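Positive phenol-degradative gene regulator (Ralstonia sp. E2, PDB 5FRZ) probably activates transcription of phenol-degradation genes as a sigma-54-dependent regulator, this chain being its N-terminal part, which holds a bound dimethylphenol and a zinc ion. Local coordinates at residues S17-R22 against P99-I104; G106-T111 against F128-S133; V123-F128 against R186-P191; T169-E174 against E193-G198. One frame throughout, in Å; residues are numbered along the deposited sequence.

In the fold
From contact 1 the series runs across the domain to contact 4, whose centre lies about 26 Å away on the opposite side of the chain's centre. Contact 1 closes before the others open; it ties the N-terminal helix to helix 91-104, which leads directly into strand 109-118 of contact 2, the two centres being about 13 Å apart. Contacts 2, 3 and 4 all reach one antiparallel sheet, ordered 109-118, 123-131, 185-191, 170-176. Contacts 2 and 3 share Phe128, and their segments alternate along the chain, as do those of contacts 3 and 4, with centres about 9 Å apart. All four touch 3,4-dimethylphenol, and contact 4 also carries Glu174, so the sheet that lines the ligand pocket also contributes a zinc ligand.

Contact 1 (S17-R22 against P99-I104); sequences SNLARR and PCLHTI. With 2MP (3,4-dimethylphenol), chain D.
Leu19 reaches out of the short N-terminal helix and sets its side chain against three residues of helix 91-104: Cys100, Leu101 and Ile104. Its CG stands beside the backbone N and anti to the carbonyl carbon (chi1 -63°), which carries the isobutyl end across to the longer helix. There the branch methyl CD1 meets Cys100 CB at 3.4 Å, tighter than an ordinary carbon-carbon contact, while Leu101 CG lies 4.2 Å from the same Leu19 CD1. A branched, wholly apolar residue suits this buried place, because its methylene and its methyl can serve different neighbours. Leu19 CB is met by Ile104 CD1 at 3.7 Å. Ile104 has the extended form for this, with CD1 anti to CA about the CB-CG1 bond (chi2 173°), so the far methyl leads and comes within 4.2 Å of Ala20 N as well.

Cys100, Leu101 and Ile104 are spaced one and three residues apart, as expected for one flank of an alpha helix, and this flank is where the N-terminal helix docks. Leu19 also touches Leu81 of helix 60-84, so it lies among three helices. Ala20, exposed and at the margin, meets Ile104 through its backbone alone, its small methyl adding little.

Helix 91-104 serves another purpose with Pro99. Lacking an N-H, this residue has no bond to the preceding turn, and the helix is kinked there. Its ring faces the bound 3,4-dimethylphenol: Pro99 CD is 3.8 Å from C4 of the ligand, and Pro99 CG is equally far from C5.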
# COMPACT_ATOMS: atom_id res chain seq x y z
N SER A 17 14.15 -17.30 -1.39
CA SER A 17 15.16 -17.32 -0.34
C SER A 17 16.25 -16.28 -0.58
O SER A 17 16.68 -15.58 0.34
CB SER A 17 15.79 -18.72 -0.24
OG SER A 17 17.00 -18.68 0.49
N ASN A 18 16.68 -16.19 -1.83
CA ASN A 18 17.73 -15.26 -2.24
C ASN A 18 17.31 -13.80 -2.01
O ASN A 18 18.11 -12.98 -1.56
CB ASN A 18 18.07 -15.50 -3.72
CG ASN A 18 19.34 -14.81 -4.14
OD1 ASN A 18 19.91 -14.02 -3.39
ND2 ASN A 18 19.80 -15.10 -5.36
N LEU A 19 16.06 -13.49 -2.31
CA LEU A 19 15.57 -12.13 -2.20
C LEU A 19 15.09 -11.79 -0.80
O LEU A 19 14.99 -10.63 -0.45
CB LEU A 19 14.45 -11.88 -3.20
CG LEU A 19 14.89 -12.03 -4.64
CD1 LEU A 19 13.71 -12.43 -5.49
CD2 LEU A 19 15.48 -10.73 -5.14
N ALA A 20 14.78 -12.82 -0.01
CA ALA A 20 14.25 -12.60 1.34
C ALA A 20 15.21 -11.77 2.18
O ALA A 20 14.80 -11.01 3.07
CB ALA A 20 13.97 -13.94 2.03
N ARG A 21 16.49 -11.90 1.87
CA ARG A 21 17.55 -11.26 2.64
C ARG A 21 17.63 -9.76 2.30
O ARG A 21 18.25 -8.97 3.02
CB ARG A 21 18.89 -11.98 2.38
CG ARG A 21 20.06 -11.46 3.17
CD ARG A 21 21.38 -12.19 2.84
NE ARG A 21 21.80 -12.05 1.45
CZ ARG A 21 22.75 -12.79 0.89
NH1 ARG A 21 23.37 -13.70 1.62
NH2 ARG A 21 23.10 -12.61 -0.37
N ARG A 22 16.97 -9.37 1.21
CA ARG A 22 16.94 -7.96 0.83
C ARG A 22 15.78 -7.23 1.51
O ARG A 22 15.69 -6.02 1.45
CB ARG A 22 16.86 -7.81 -0.68
CG ARG A 22 18.12 -8.26 -1.41
CD ARG A 22 19.36 -7.55 -0.86
NE ARG A 22 19.27 -6.09 -0.95
CZ ARG A 22 20.23 -5.31 -1.43
NH1 ARG A 22 21.36 -5.85 -1.88
NH2 ARG A 22 20.08 -3.99 -1.48
N PRO A 99 8.46 -12.30 -10.37
CA PRO A 99 7.44 -13.11 -9.70
C PRO A 99 7.75 -13.39 -8.23
O PRO A 99 6.84 -13.39 -7.40
CB PRO A 99 7.45 -14.41 -10.53
CG PRO A 99 7.77 -13.93 -11.91
CD PRO A 99 8.80 -12.85 -11.70
N CYS A 100 9.03 -13.60 -7.92
CA CYS A 100 9.43 -13.82 -6.54
C CYS A 100 9.13 -12.62 -5.64
O CYS A 100 8.61 -12.80 -4.54
CB CYS A 100 10.91 -14.17 -6.46
SG CYS A 100 11.36 -15.81 -7.10
N LEU A 101 9.46 -11.42 -6.12
CA LEU A 101 9.20 -10.20 -5.36
C LEU A 101 7.71 -9.96 -5.23
O LEU A 101 7.22 -9.54 -4.18
CB LEU A 101 9.87 -9.01 -6.04
CG LEU A 101 11.39 -8.90 -5.88
CD1 LEU A 101 11.95 -7.80 -6.78
CD2 LEU A 101 11.76 -8.64 -4.43
N HIS A 102 6.97 -10.24 -6.30
CA HIS A 102 5.52 -10.09 -6.30
C HIS A 102 4.89 -11.00 -5.26
O HIS A 102 3.83 -10.70 -4.71
CB HIS A 102 4.95 -10.39 -7.69
CG HIS A 102 4.01 -9.34 -8.19
ND1 HIS A 102 3.78 -8.16 -7.52
CD2 HIS A 102 3.23 -9.30 -9.30
CE1 HIS A 102 2.91 -7.43 -8.19
NE2 HIS A 102 2.56 -8.10 -9.28
N THR A 103 5.55 -12.12 -4.99
CA THR A 103 5.06 -13.08 -3.99
C THR A 103 5.50 -12.70 -2.56
O THR A 103 4.73 -12.84 -1.59
CB THR A 103 5.55 -14.53 -4.34
OG1 THR A 103 4.94 -14.95 -5.56
CG2 THR A 103 5.16 -15.51 -3.25
N ILE A 104 6.72 -12.19 -2.44
CA ILE A 104 7.22 -11.69 -1.15
C ILE A 104 6.39 -10.49 -0.66
O ILE A 104 6.16 -10.33 0.54
CB ILE A 104 8.72 -11.29 -1.27
CG1 ILE A 104 9.56 -12.53 -1.58
CG2 ILE A 104 9.21 -10.62 0.01
CD1 ILE A 104 11.02 -12.23 -1.88
O1 2MP D . 3.40 -11.41 -11.01
C1 2MP D . 4.44 -11.15 -11.90
C2 2MP D . 5.42 -10.20 -11.63
C3 2MP D . 6.44 -9.97 -12.54
C4 2MP D . 6.46 -10.70 -13.72
C5 2MP D . 5.48 -11.64 -13.96
C6 2MP D . 4.46 -11.88 -13.07
C7 2MP D . 7.54 -10.51 -14.77
C8 2MP D . 5.52 -12.42 -15.23

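Contact 2 (G106-T111 against F128-S133); sequences GVVRVT and FLWEDS. With 2MP (3,4-dimethylphenol), chain D.
Val108 CG1 lies over the face of the Trp130 indole, 4.1 Å from the centre of its five-membered ring, while the edge of that same indole holds the ligand. Trp130 NE1 donates to O1 of 3,4-dimethylphenol at 2.8 Å, with a somewhat bent N-H...O angle of 144°. Val108 puts CG1 between its backbone N and carbonyl carbon (chi1 67°), and its other methyl, CG2, presses on Trp130 CG at 3.5 Å.

Val110 lies alongside Trp130, pointing the same way; its CG2 is 3.5 Å from the phenol O1, and its CG1 is 3.8 Å from Phe128 CD2. The Phe128 ring takes the ligand methyl C8 over its centre, 3.2 Å above the plane, a close fit. Tryptophan offers the phenol oxygen an N-H at its edge and gives its face to Val108; Val110 and Phe128 add apolar lining.

The backbones form an antiparallel beta hairpin: Arg109 pairs with Glu131 and Thr111 with Leu129, each through two hydrogen bonds, and their side chains occupy the sheet face away from the phenol.

Around this hairpin, helix 91-104 packs Pro99 on Val110, helix 152-166 brings Gln154 and Ile155 to Trp130, strand 185-191 flanks strand 123-131, and Arg38 of the second subunit bonds Gly106 O and Asp132 O.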
# COMPACT_ATOMS: atom_id res chain seq x y z
N GLY A 106 3.30 -10.10 -1.04
CA GLY A 106 1.94 -10.53 -0.71
C GLY A 106 0.87 -10.20 -1.74
O GLY A 106 -0.34 -10.17 -1.46
N VAL A 107 1.30 -9.94 -2.96
CA VAL A 107 0.38 -9.52 -4.01
C VAL A 107 -0.31 -10.73 -4.69
O VAL A 107 -1.52 -10.71 -4.91
CB VAL A 107 1.14 -8.65 -5.07
CG1 VAL A 107 0.32 -8.47 -6.36
CG2 VAL A 107 1.54 -7.30 -4.45
N VAL A 108 0.45 -11.78 -4.97
CA VAL A 108 -0.01 -12.89 -5.80
C VAL A 108 1.05 -13.98 -5.77
O VAL A 108 2.22 -13.70 -5.49
CB VAL A 108 -0.28 -12.42 -7.27
CG1 VAL A 108 1.03 -12.02 -7.97
CG2 VAL A 108 -1.01 -13.50 -8.07
N ARG A 109 0.65 -15.22 -6.06
CA ARG A 109 1.63 -16.26 -6.34
C ARG A 109 1.61 -16.67 -7.81
O ARG A 109 0.54 -16.92 -8.39
CB ARG A 109 1.39 -17.49 -5.47
CG ARG A 109 2.65 -17.94 -4.76
CD ARG A 109 2.55 -19.37 -4.28
NE ARG A 109 2.81 -20.33 -5.34
CZ ARG A 109 2.89 -21.64 -5.14
NH1 ARG A 109 2.73 -22.14 -3.92
NH2 ARG A 109 3.14 -22.46 -6.16
N VAL A 110 2.79 -16.75 -8.39
CA VAL A 110 2.97 -16.92 -9.82
C VAL A 110 3.43 -18.32 -10.14
O VAL A 110 4.28 -18.89 -9.44
CB VAL A 110 4.02 -15.94 -10.39
CG1 VAL A 110 3.87 -15.84 -11.90
CG2 VAL A 110 3.90 -14.59 -9.76
N THR A 111 2.89 -18.87 -11.22
CA THR A 111 3.44 -20.08 -11.82
C THR A 111 3.73 -19.83 -13.30
O THR A 111 2.83 -19.52 -14.07
CB THR A 111 2.48 -21.30 -11.65
OG1 THR A 111 2.37 -21.64 -10.26
CG2 THR A 111 3.00 -22.50 -12.41
N PHE A 128 1.96 -16.73 -17.71
CA PHE A 128 2.00 -17.09 -16.30
C PHE A 128 0.62 -17.33 -15.70
O PHE A 128 -0.38 -16.78 -16.18
CB PHE A 128 2.73 -16.00 -15.50
CG PHE A 128 4.10 -15.68 -16.02
CD1 PHE A 128 4.27 -14.88 -17.14
CD2 PHE A 128 5.23 -16.18 -15.39
CE1 PHE A 128 5.53 -14.60 -17.63
CE2 PHE A 128 6.50 -15.90 -15.88
CZ PHE A 128 6.65 -15.11 -17.00
N LEU A 129 0.58 -18.15 -14.65
CA LEU A 129 -0.60 -18.28 -13.79
C LEU A 129 -0.49 -17.37 -12.57
O LEU A 129 0.58 -17.26 -11.98
CB LEU A 129 -0.78 -19.73 -13.32
CG LEU A 129 -1.14 -20.81 -14.35
CD1 LEU A 129 -1.31 -22.18 -13.69
CD2 LEU A 129 -2.42 -20.43 -15.08
N TRP A 130 -1.59 -16.73 -12.22
CA TRP A 130 -1.69 -15.98 -10.98
C TRP A 130 -2.70 -16.66 -10.08
O TRP A 130 -3.86 -16.83 -10.45
CB TRP A 130 -2.14 -14.55 -11.23
CG TRP A 130 -1.03 -13.58 -11.54
CD1 TRP A 130 0.31 -13.76 -11.34
CD2 TRP A 130 -1.18 -12.29 -12.11
NE1 TRP A 130 1.01 -12.64 -11.75
CE2 TRP A 130 0.10 -11.72 -12.23
CE3 TRP A 130 -2.29 -11.55 -12.53
CZ2 TRP A 130 0.30 -10.44 -12.74
CZ3 TRP A 130 -2.08 -10.27 -13.04
CH2 TRP A 130 -0.80 -9.74 -13.15
N GLU A 131 -2.24 -17.05 -8.90
CA GLU A 131 -3.13 -17.64 -7.91
C GLU A 131 -3.16 -16.77 -6.67
O GLU A 131 -2.14 -16.21 -6.27
CB GLU A 131 -2.68 -19.06 -7.59
CG GLU A 131 -2.89 -20.01 -8.76
CD GLU A 131 -2.43 -21.42 -8.46
OE1 GLU A 131 -3.20 -22.17 -7.83
OE2 GLU A 131 -1.29 -21.77 -8.86
N ASP A 132 -4.35 -16.64 -6.09
CA ASP A 132 -4.54 -15.85 -4.87
C ASP A 132 -4.17 -14.39 -5.09
O ASP A 132 -3.57 -13.77 -4.21
CB ASP A 132 -3.71 -16.43 -3.72
CG ASP A 132 -4.30 -17.73 -3.17
OD1 ASP A 132 -5.46 -18.04 -3.52
OD2 ASP A 132 -3.61 -18.43 -2.40
N SER A 133 -4.54 -13.86 -6.25
CA SER A 133 -4.42 -12.43 -6.56
C SER A 133 -5.10 -11.58 -5.49
O SER A 133 -6.31 -11.68 -5.29
CB SER A 133 -5.05 -12.12 -7.92
OG SER A 133 -4.28 -12.66 -8.99
O1 2MP D . 3.40 -11.41 -11.01
C1 2MP D . 4.44 -11.15 -11.90
C2 2MP D . 5.42 -10.20 -11.63
C3 2MP D . 6.44 -9.97 -12.54
C4 2MP D . 6.46 -10.70 -13.72
C5 2MP D . 5.48 -11.64 -13.96
C6 2MP D . 4.46 -11.88 -13.07
C7 2MP D . 7.54 -10.51 -14.77
C8 2MP D . 5.52 -12.42 -15.23

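Contact 3 (V123-F128 against R186-P191); sequences VYHGEF and RILGKP. With 2MP (3,4-dimethylphenol), chain D.
Phe128 and Ile187 sit opposite each other in a hydrogen-bonded pair, their side chains on the sheet face that bears the ligand. These are the two central strands of the four-stranded antiparallel sheet, in a domain whose sequence families belong to the HNOX-like clan. They are not a hairpin: helices 134-143 and 152-166 and strand 170-176 intervene in sequence. Ile187 has CG1 between the backbone N and the carbonyl carbon (chi1 72°), and this leads the branch obliquely across its partner, with CG1 3.7 Å from Phe128 CB. From there Ile187 CD1 extends to within 4.0 Å of ligand atom C6, so the one CG1-CD1 arm meets Phe128 at its root and the ligand at its tip.

Further along the same face come Gly126 and Gly189, paired by two nearly straight backbone bonds. With no side chain on either, the ring of Tyr124 can lie low against the backbone, its CE2 3.4 Å from Gly189 O. The hydroxyl of Tyr124 then reaches the hydroxyl of Tyr172.

On the other face Leu188 fits between His125 and Glu127. Its CD1 approaches the His125 ring off-centre in a CH-pi contact, 4.1 Å from the centroid, and lies 3.7 Å from Glu127 CG, where the two side chains run side by side. His125 NE2 also gives a weak hydrogen bond to Glu127 OE2 on the same strand.

At the strand end proline brings no N-H to the pairing, and instead Pro191 CD comes 3.1 Å from Tyr124 O.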
# COMPACT_ATOMS: atom_id res chain seq x y z
N VAL A 123 14.27 -10.39 -27.22
CA VAL A 123 13.20 -11.38 -27.36
C VAL A 123 12.46 -11.65 -26.04
O VAL A 123 13.09 -11.92 -25.02
CB VAL A 123 13.76 -12.72 -27.86
CG1 VAL A 123 12.66 -13.78 -27.89
CG2 VAL A 123 14.40 -12.55 -29.23
N TYR A 124 11.13 -11.58 -26.05
CA TYR A 124 10.39 -11.98 -24.85
C TYR A 124 9.00 -12.49 -25.17
O TYR A 124 8.20 -11.81 -25.82
CB TYR A 124 10.26 -10.83 -23.83
CG TYR A 124 9.60 -11.30 -22.54
CD1 TYR A 124 10.32 -11.98 -21.57
CD2 TYR A 124 8.24 -11.08 -22.31
CE1 TYR A 124 9.72 -12.43 -20.40
CE2 TYR A 124 7.63 -11.52 -21.12
CZ TYR A 124 8.37 -12.19 -20.18
OH TYR A 124 7.77 -12.63 -19.02
N HIS A 125 8.71 -13.68 -24.69
CA HIS A 125 7.36 -14.21 -24.75
C HIS A 125 7.07 -15.01 -23.51
O HIS A 125 7.65 -16.07 -23.34
CB HIS A 125 7.16 -15.09 -25.97
CG HIS A 125 5.76 -15.60 -26.11
ND1 HIS A 125 4.83 -15.00 -26.91
CD2 HIS A 125 5.13 -16.64 -25.50
CE1 HIS A 125 3.68 -15.65 -26.82
NE2 HIS A 125 3.84 -16.65 -25.97
N GLY A 126 6.17 -14.52 -22.66
CA GLY A 126 5.92 -15.14 -21.36
C GLY A 126 4.47 -15.29 -20.94
O GLY A 126 3.68 -14.34 -21.03
N GLU A 127 4.10 -16.50 -20.50
CA GLU A 127 2.75 -16.77 -20.01
C GLU A 127 2.83 -17.26 -18.57
O GLU A 127 3.66 -18.10 -18.24
CB GLU A 127 2.04 -17.82 -20.89
CG GLU A 127 1.91 -17.40 -22.36
CD GLU A 127 1.22 -18.45 -23.25
OE1 GLU A 127 0.63 -19.41 -22.70
OE2 GLU A 127 1.26 -18.29 -24.49
N PHE A 128 1.96 -16.73 -17.71
CA PHE A 128 2.00 -17.09 -16.30
C PHE A 128 0.62 -17.33 -15.70
O PHE A 128 -0.38 -16.78 -16.18
CB PHE A 128 2.73 -16.00 -15.50
CG PHE A 128 4.10 -15.68 -16.02
CD1 PHE A 128 4.27 -14.88 -17.14
CD2 PHE A 128 5.23 -16.18 -15.39
CE1 PHE A 128 5.53 -14.60 -17.63
CE2 PHE A 128 6.50 -15.90 -15.88
CZ PHE A 128 6.65 -15.11 -17.00
N ARG A 186 -4.60 -15.53 -15.49
CA ARG A 186 -3.60 -15.95 -16.46
C ARG A 186 -3.17 -14.76 -17.32
O ARG A 186 -4.01 -13.99 -17.83
CB ARG A 186 -4.13 -17.06 -17.36
CG ARG A 186 -3.11 -18.15 -17.61
CD ARG A 186 -3.49 -19.06 -18.79
NE ARG A 186 -4.89 -19.49 -18.76
CZ ARG A 186 -5.37 -20.50 -18.04
NH1 ARG A 186 -4.57 -21.22 -17.26
NH2 ARG A 186 -6.66 -20.79 -18.10
N ILE A 187 -1.86 -14.61 -17.49
CA ILE A 187 -1.32 -13.42 -18.14
C ILE A 187 -0.39 -13.76 -19.30
O ILE A 187 0.22 -14.83 -19.34
CB ILE A 187 -0.57 -12.52 -17.14
CG1 ILE A 187 0.76 -13.17 -16.72
CG2 ILE A 187 -1.44 -12.26 -15.92
CD1 ILE A 187 1.56 -12.33 -15.74
N LEU A 188 -0.29 -12.81 -20.22
CA LEU A 188 0.60 -12.91 -21.36
C LEU A 188 1.38 -11.62 -21.53
O LEU A 188 0.80 -10.53 -21.63
CB LEU A 188 -0.20 -13.21 -22.64
CG LEU A 188 0.56 -13.08 -23.96
CD1 LEU A 188 1.70 -14.08 -24.06
CD2 LEU A 188 -0.40 -13.22 -25.14
N GLY A 189 2.70 -11.72 -21.57
CA GLY A 189 3.52 -10.55 -21.81
C GLY A 189 4.35 -10.69 -23.07
O GLY A 189 4.97 -11.72 -23.30
N LYS A 190 4.39 -9.63 -23.88
CA LYS A 190 5.23 -9.65 -25.06
C LYS A 190 5.52 -8.23 -25.52
O LYS A 190 4.88 -7.29 -25.04
CB LYS A 190 4.56 -10.49 -26.17
CG LYS A 190 3.20 -10.02 -26.57
CD LYS A 190 2.57 -10.99 -27.56
CE LYS A 190 1.12 -10.61 -27.83
NZ LYS A 190 0.50 -11.49 -28.84
N PRO A 191 6.50 -8.08 -26.43
CA PRO A 191 6.85 -6.72 -26.84
C PRO A 191 5.65 -5.99 -27.43
O PRO A 191 4.81 -6.59 -28.09
CB PRO A 191 7.94 -6.94 -27.91
CG PRO A 191 8.54 -8.22 -27.57
CD PRO A 191 7.40 -9.07 -27.06
O1 2MP D . 3.40 -11.41 -11.01
C1 2MP D . 4.44 -11.15 -11.90
C2 2MP D . 5.42 -10.20 -11.63
C3 2MP D . 6.44 -9.97 -12.54
C4 2MP D . 6.46 -10.70 -13.72
C5 2MP D . 5.48 -11.64 -13.96
C6 2MP D . 4.46 -11.88 -13.07
C7 2MP D . 7.54 -10.51 -14.77
C8 2MP D . 5.52 -12.42 -15.23

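Contact 4 (T169-E174 against E193-G198); sequences TILYRE and EQWEDG. With ZN (zinc ion), chain C; 2MP (3,4-dimethylphenol), chain D.
Trp195 lays its indole against strand 170-176, outermost in the sheet, spanning from Leu171 to Arg173. The CG of Trp195 is anti to its carbonyl carbon and the ring stands roughly perpendicular to the CA-CB-CG plane (chi2 97°). At one end Leu171 O lies at the indole edge, near its plane, 3.1 Å from Trp195 NE1, in a weak hydrogen bond bent to 135°; the same N-H is also hydrogen-bonded to Lys190 O. Leu171 CB comes 3.5 Å from Trp195 NE1 too. At the other end Trp195 CH2 touches Arg173 CB at 3.5 Å. Arginine suits this spot because its inner carbon can meet the ring while the chain, bent at chi2, carries the guanidinium away from the contact. Leu171 also sends CD1 to Gly198 O, 3.5 Å away, where helix 198-202 begins.

Tyr172 and Glu174 point to the other side of the strand. Tyr172 OH stands 3.5 Å from ligand methyl C7 and is held by hydrogen bonds with Tyr124 and Thr162. Glu174 OE2 binds the zinc ion at 2.1 Å, its site completed by Cys151, Cys177 and Cys185.

The strand thus has different neighbours on its two faces: helix 152-166 lies over Tyr172 and Glu174, the loop with Trp195 over Leu171 and Arg173, and strand 185-191 pairs along its edge, its Lys190 making a cation-pi contact with Trp195.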
# COMPACT_ATOMS: atom_id res chain seq x y z
N THR A 169 9.84 -1.96 -24.16
CA THR A 169 8.48 -2.06 -23.63
C THR A 169 7.86 -3.42 -23.86
O THR A 169 7.59 -3.83 -24.99
CB THR A 169 7.58 -1.01 -24.24
OG1 THR A 169 8.13 0.27 -23.96
CG2 THR A 169 6.18 -1.11 -23.61
N ILE A 170 7.66 -4.12 -22.75
CA ILE A 170 7.02 -5.42 -22.73
C ILE A 170 5.66 -5.24 -22.04
O ILE A 170 5.60 -5.03 -20.82
CB ILE A 170 7.85 -6.47 -21.94
CG1 ILE A 170 9.28 -6.62 -22.52
CG2 ILE A 170 7.10 -7.78 -21.86
CD1 ILE A 170 9.33 -6.95 -24.01
N LEU A 171 4.57 -5.34 -22.82
CA LEU A 171 3.24 -5.18 -22.24
C LEU A 171 2.65 -6.52 -21.86
O LEU A 171 2.85 -7.51 -22.55
CB LEU A 171 2.29 -4.48 -23.21
CG LEU A 171 2.60 -3.07 -23.71
CD1 LEU A 171 1.48 -2.61 -24.62
CD2 LEU A 171 2.80 -2.10 -22.56
N TYR A 172 1.88 -6.52 -20.77
CA TYR A 172 1.15 -7.71 -20.34
C TYR A 172 -0.36 -7.53 -20.42
O TYR A 172 -0.88 -6.42 -20.27
CB TYR A 172 1.50 -8.07 -18.90
CG TYR A 172 2.84 -8.71 -18.72
CD1 TYR A 172 4.01 -7.95 -18.80
CD2 TYR A 172 2.94 -10.06 -18.44
CE1 TYR A 172 5.23 -8.53 -18.62
CE2 TYR A 172 4.16 -10.66 -18.26
CZ TYR A 172 5.31 -9.88 -18.35
OH TYR A 172 6.53 -10.48 -18.17
N ARG A 173 -1.06 -8.63 -20.64
CA ARG A 173 -2.52 -8.61 -20.58
C ARG A 173 -3.03 -9.83 -19.81
O ARG A 173 -2.46 -10.92 -19.91
CB ARG A 173 -3.12 -8.56 -21.99
CG ARG A 173 -4.57 -9.03 -22.07
CD ARG A 173 -5.42 -8.26 -23.09
NE ARG A 173 -6.66 -9.01 -23.40
CZ ARG A 173 -7.45 -8.78 -24.45
NH1 ARG A 173 -7.15 -7.80 -25.31
NH2 ARG A 173 -8.54 -9.51 -24.64
N GLU A 174 -4.09 -9.63 -19.03
CA GLU A 174 -4.78 -10.73 -18.38
C GLU A 174 -5.75 -11.41 -19.34
O GLU A 174 -6.69 -10.77 -19.79
CB GLU A 174 -5.57 -10.22 -17.18
CG GLU A 174 -4.76 -9.92 -15.96
CD GLU A 174 -5.65 -9.77 -14.75
OE1 GLU A 174 -6.23 -8.68 -14.58
OE2 GLU A 174 -5.79 -10.75 -14.00
N GLU A 193 5.10 -4.23 -30.02
CA GLU A 193 4.78 -4.40 -31.44
C GLU A 193 4.11 -5.73 -31.79
O GLU A 193 3.63 -5.91 -32.90
CB GLU A 193 6.05 -4.26 -32.28
CG GLU A 193 5.95 -3.24 -33.41
CD GLU A 193 7.26 -3.08 -34.18
OE1 GLU A 193 8.16 -3.92 -33.98
OE2 GLU A 193 7.38 -2.11 -34.96
N GLN A 194 4.10 -6.67 -30.85
CA GLN A 194 3.50 -7.98 -31.07
C GLN A 194 2.05 -8.06 -30.58
O GLN A 194 1.41 -9.11 -30.70
CB GLN A 194 4.33 -9.06 -30.38
CG GLN A 194 5.72 -9.18 -30.95
CD GLN A 194 6.24 -10.60 -30.90
OE1 GLN A 194 6.54 -11.13 -29.83
NE2 GLN A 194 6.32 -11.23 -32.07
N TRP A 195 1.57 -6.96 -30.02
CA TRP A 195 0.15 -6.75 -29.75
C TRP A 195 -0.45 -5.92 -30.89
O TRP A 195 0.18 -4.97 -31.36
CB TRP A 195 -0.08 -6.00 -28.43
CG TRP A 195 0.46 -6.66 -27.18
CD1 TRP A 195 1.64 -6.38 -26.56
CD2 TRP A 195 -0.19 -7.66 -26.37
NE1 TRP A 195 1.78 -7.16 -25.43
CE2 TRP A 195 0.67 -7.95 -25.30
CE3 TRP A 195 -1.41 -8.34 -26.47
CZ2 TRP A 195 0.36 -8.90 -24.33
CZ3 TRP A 195 -1.72 -9.30 -25.50
CH2 TRP A 195 -0.85 -9.56 -24.44
N GLU A 196 -1.66 -6.26 -31.32
CA GLU A 196 -2.35 -5.47 -32.35
C GLU A 196 -2.89 -4.16 -31.79
O GLU A 196 -3.01 -3.16 -32.50
CB GLU A 196 -3.48 -6.28 -33.00
CG GLU A 196 -4.14 -5.53 -34.16
CD GLU A 196 -5.20 -6.33 -34.89
OE1 GLU A 196 -5.52 -7.47 -34.46
OE2 GLU A 196 -5.70 -5.83 -35.93
N ASP A 197 -3.22 -4.17 -30.51
CA ASP A 197 -3.80 -3.01 -29.85
C ASP A 197 -2.76 -2.35 -28.92
O ASP A 197 -3.08 -1.47 -28.11
CB ASP A 197 -5.06 -3.44 -29.08
CG ASP A 197 -5.76 -2.28 -28.40
OD1 ASP A 197 -6.28 -1.38 -29.11
OD2 ASP A 197 -5.81 -2.28 -27.15
N GLY A 198 -1.50 -2.75 -29.08
CA GLY A 198 -0.42 -2.30 -28.21
C GLY A 198 -0.24 -0.81 -28.04
O GLY A 198 0.37 -0.35 -27.07
ZN ZN C . -6.78 -11.05 -12.19
O1 2MP D . 3.40 -11.41 -11.01
C1 2MP D . 4.44 -11.15 -11.90
C2 2MP D . 5.42 -10.20 -11.63
C3 2MP D . 6.44 -9.97 -12.54
C4 2MP D . 6.46 -10.70 -13.72
C5 2MP D . 5.48 -11.64 -13.96
C6 2MP D . 4.46 -11.88 -13.07
C7 2MP D . 7.54 -10.51 -14.77
C8 2MP D . 5.52 -12.42 -15.23